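Local coordinates for protein citrate lyase, subunit 1 (PDB 6HXI) that probably takes part in the ATP-driven conversion of citrate and coenzyme A to oxaloacetate and acetyl-CoA, as an ATP citrate lyase subunit that binds coenzyme A, at residues 56-61 with 106-111. Residues are numbered along the deposited sequence; the frame is centred on the assembly and turned at random.
Sequences LVVKPD and FLIEPF
V57 CG2 meets the F111 ring at its edge, in the ring plane, 3.7 Å from F111 CD1. At the other end the F106 ring lies obliquely against P60, with F106 CD2 3.7 Å from P60 CA. The two strands, 56-60 and 106-110, are the central antiparallel pair of a four-stranded sheet in the ATP-grasp region. The N-to-C directions of the two segments are 164° apart. V57 with E109 and K59 with L107 are the hydrogen-bonded pairs, each closed by two backbone bonds. The shortest, 2.8 Å, runs from L107 N to K59 O.

V58, P60, F106 and I108 share one face of the sheet. There V58 and I108 run alongside each other, with V58 CG2 3.8 Å from I108 CG1. Helix 79-89 packs on this face through Y85 and L86. F106 CG stands anti to the carbonyl carbon (chi1 -59°), which lets the ring reach P60 CB. Cutting F106 back to an alanine is likely to strip P60 and M90 of the ring packed against them and open a gap at this end of the strand pair.

The face with V57, K59, L107 and E109 carries buried charge. K59 NZ has three carboxylate partners: E109, E8 and D214. E109 OE1 pairs with K12. This network ties the sheet to helix 8-18 and strand 209-220. D61 also turns to that helix, its carboxylate taking the backbone N-H groups of E8 and Y9. Across the strand pair, both long side chains stretch out past CG, and their ends converge in a weak salt-bridged hydrogen bond, K59 NZ to E109 OE2, at 3.3 Å.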
ATOM      1  N   LEU C  56     -30.624 -32.839 -70.277  1.00 76.47           N
ATOM      2  CA  LEU C  56     -31.140 -32.351 -69.007  1.00 74.27           C
ATOM      3  C   LEU C  56     -32.546 -32.803 -68.600  1.00 77.82           C
ATOM      4  O   LEU C  56     -33.282 -33.424 -69.375  1.00 76.66           O
ATOM      5  CB  LEU C  56     -31.096 -30.801 -69.014  1.00 73.25           C
ATOM      6  CG  LEU C  56     -29.804 -30.125 -69.475  1.00 78.28           C
ATOM      7  CD1 LEU C  56     -30.010 -28.667 -69.632  1.00 78.65           C
ATOM      8  CD2 LEU C  56     -28.649 -30.367 -68.505  1.00 80.48           C
ATOM      9  N   VAL C  57     -32.867 -32.498 -67.323  1.00 74.59           N
ATOM     10  CA  VAL C  57     -34.139 -32.630 -66.611  1.00 74.62           C
ATOM     11  C   VAL C  57     -34.307 -31.305 -65.836  1.00 78.63           C
ATOM     12  O   VAL C  57     -33.395 -30.885 -65.116  1.00 76.14           O
ATOM     13  CB  VAL C  57     -34.217 -33.863 -65.657  1.00 78.70           C
ATOM     14  CG1 VAL C  57     -35.536 -33.902 -64.891  1.00 77.99           C
ATOM     15  CG2 VAL C  57     -34.027 -35.166 -66.413  1.00 80.14           C
ATOM     16  N   VAL C  58     -35.447 -30.646 -66.007  1.00 77.59           N
ATOM     17  CA  VAL C  58     -35.728 -29.410 -65.286  1.00 77.84           C
ATOM     18  C   VAL C  58     -37.144 -29.523 -64.686  1.00 84.28           C
ATOM     19  O   VAL C  58     -38.099 -29.879 -65.383  1.00 85.90           O
ATOM     20  CB  VAL C  58     -35.420 -28.099 -66.080  1.00 82.20           C
ATOM     21  CG1 VAL C  58     -36.088 -28.065 -67.448  1.00 83.04           C
ATOM     22  CG2 VAL C  58     -35.726 -26.842 -65.270  1.00 81.59           C
ATOM     23  N   LYS C  59     -37.233 -29.332 -63.362  1.00 80.27           N
ATOM     24  CA  LYS C  59     -38.458 -29.476 -62.576  1.00 80.19           C
ATOM     25  C   LYS C  59     -38.532 -28.451 -61.424  1.00 84.58           C
ATOM     26  O   LYS C  59     -37.479 -28.063 -60.903  1.00 83.32           O
ATOM     27  CB  LYS C  59     -38.575 -30.921 -62.032  1.00 82.50           C
ATOM     28  CG  LYS C  59     -37.350 -31.427 -61.259  1.00 83.12           C
ATOM     29  CD  LYS C  59     -37.392 -32.928 -61.048  1.00 87.48           C
ATOM     30  CE  LYS C  59     -36.021 -33.487 -60.792  1.00 91.81           C
ATOM     31  NZ  LYS C  59     -36.073 -34.882 -60.269  1.00100.11           N
ATOM     32  N   PRO C  60     -39.749 -28.015 -60.988  1.00 82.43           N
ATOM     33  CA  PRO C  60     -39.819 -27.060 -59.867  1.00 82.45           C
ATOM     34  C   PRO C  60     -39.401 -27.673 -58.521  1.00 85.01           C
ATOM     35  O   PRO C  60     -39.805 -28.792 -58.194  1.00 84.90           O
ATOM     36  CB  PRO C  60     -41.280 -26.592 -59.875  1.00 85.50           C
ATOM     37  CG  PRO C  60     -42.027 -27.686 -60.527  1.00 90.40           C
ATOM     38  CD  PRO C  60     -41.100 -28.377 -61.477  1.00 85.26           C
ATOM     39  N   ASP C  61     -38.564 -26.937 -57.762  1.00 79.69           N
ATOM     40  CA  ASP C  61     -38.030 -27.344 -56.467  1.00 77.99           C
ATOM     41  C   ASP C  61     -38.597 -26.455 -55.352  1.00 83.33           C
ATOM     42  O   ASP C  61     -37.859 -25.708 -54.707  1.00 83.31           O
ATOM     43  CB  ASP C  61     -36.485 -27.325 -56.499  1.00 78.57           C
ATOM     44  CG  ASP C  61     -35.806 -28.206 -55.460  1.00 86.93           C
ATOM     45  OD1 ASP C  61     -36.526 -28.838 -54.645  1.00 88.62           O
ATOM     46  OD2 ASP C  61     -34.560 -28.266 -55.462  1.00 88.10           O
ATOM     47  N   PHE C 106     -36.417 -23.761 -59.593  1.00 73.77           N
ATOM     48  CA  PHE C 106     -36.323 -24.911 -60.502  1.00 73.47           C
ATOM     49  C   PHE C 106     -34.965 -25.588 -60.445  1.00 74.15           C
ATOM     50  O   PHE C 106     -33.927 -24.914 -60.455  1.00 73.52           O
ATOM     51  CB  PHE C 106     -36.614 -24.487 -61.963  1.00 76.49           C
ATOM     52  CG  PHE C 106     -37.975 -23.875 -62.187  1.00 79.40           C
ATOM     53  CD1 PHE C 106     -38.176 -22.507 -62.024  1.00 84.23           C
ATOM     54  CD2 PHE C 106     -39.056 -24.662 -62.558  1.00 82.16           C
ATOM     55  CE1 PHE C 106     -39.443 -21.945 -62.197  1.00 86.39           C
ATOM     56  CE2 PHE C 106     -40.322 -24.101 -62.736  1.00 86.63           C
ATOM     57  CZ  PHE C 106     -40.504 -22.745 -62.559  1.00 85.80           C
ATOM     58  N   LEU C 107     -34.970 -26.922 -60.425  1.00 68.29           N
ATOM     59  CA  LEU C 107     -33.730 -27.684 -60.402  1.00 67.64           C
ATOM     60  C   LEU C 107     -33.377 -28.195 -61.805  1.00 72.28           C
ATOM     61  O   LEU C 107     -34.237 -28.746 -62.501  1.00 71.83           O
ATOM     62  CB  LEU C 107     -33.821 -28.846 -59.385  1.00 67.22           C
ATOM     63  CG  LEU C 107     -32.693 -29.903 -59.395  1.00 72.29           C
ATOM     64  CD1 LEU C 107     -31.376 -29.356 -58.822  1.00 72.26           C
ATOM     65  CD2 LEU C 107     -33.116 -31.155 -58.673  1.00 75.39           C
ATOM     66  N   ILE C 108     -32.107 -28.000 -62.208  1.00 69.56           N
ATOM     67  CA  ILE C 108     -31.567 -28.515 -63.471  1.00 70.15           C
ATOM     68  C   ILE C 108     -30.501 -29.569 -63.155  1.00 72.87           C
ATOM     69  O   ILE C 108     -29.582 -29.335 -62.362  1.00 70.75           O
ATOM     70  CB  ILE C 108     -31.099 -27.462 -64.524  1.00 73.92           C
ATOM     71  CG1 ILE C 108     -32.063 -26.257 -64.590  1.00 74.52           C
ATOM     72  CG2 ILE C 108     -30.950 -28.126 -65.919  1.00 76.21           C
ATOM     73  CD1 ILE C 108     -31.486 -25.030 -65.243  1.00 83.56           C
ATOM     74  N   GLU C 109     -30.668 -30.745 -63.750  1.00 71.22           N
ATOM     75  CA  GLU C 109     -29.747 -31.858 -63.563  1.00 72.44           C
ATOM     76  C   GLU C 109     -29.635 -32.750 -64.826  1.00 77.49           C
ATOM     77  O   GLU C 109     -30.544 -32.712 -65.662  1.00 75.56           O
ATOM     78  CB  GLU C 109     -30.156 -32.679 -62.328  1.00 73.32           C
ATOM     79  CG  GLU C 109     -31.465 -33.440 -62.461  1.00 82.85           C
ATOM     80  CD  GLU C 109     -31.817 -34.322 -61.280  1.00103.74           C
ATOM     81  OE1 GLU C 109     -30.951 -34.522 -60.397  1.00 88.86           O
ATOM     82  OE2 GLU C 109     -32.960 -34.833 -61.246  1.00102.85           O
ATOM     83  N   PRO C 110     -28.564 -33.575 -64.968  1.00 76.79           N
ATOM     84  CA  PRO C 110     -28.477 -34.458 -66.148  1.00 78.28           C
ATOM     85  C   PRO C 110     -29.554 -35.546 -66.181  1.00 83.93           C
ATOM     86  O   PRO C 110     -29.967 -36.043 -65.132  1.00 84.02           O
ATOM     87  CB  PRO C 110     -27.077 -35.072 -66.033  1.00 81.33           C
ATOM     88  CG  PRO C 110     -26.725 -34.982 -64.601  1.00 85.28           C
ATOM     89  CD  PRO C 110     -27.390 -33.745 -64.080  1.00 78.75           C
ATOM     90  N   PHE C 111     -30.014 -35.903 -67.389  1.00 82.42           N
ATOM     91  CA  PHE C 111     -31.014 -36.944 -67.607  1.00 83.59           C
ATOM     92  C   PHE C 111     -30.322 -38.293 -67.568  1.00 89.17           C
ATOM     93  O   PHE C 111     -29.441 -38.556 -68.399  1.00 90.85           O
ATOM     94  CB  PHE C 111     -31.741 -36.738 -68.954  1.00 86.54           C
ATOM     95  CG  PHE C 111     -32.697 -37.844 -69.353  1.00 89.92           C
ATOM     96  CD1 PHE C 111     -34.004 -37.858 -68.886  1.00 92.75           C
ATOM     97  CD2 PHE C 111     -32.293 -38.858 -70.216  1.00 94.43           C
ATOM     98  CE1 PHE C 111     -34.885 -38.881 -69.257  1.00 95.38           C
ATOM     99  CE2 PHE C 111     -33.172 -39.886 -70.576  1.00 98.95           C
ATOM    100  CZ  PHE C 111     -34.462 -39.891 -70.096  1.00 96.48           C
TER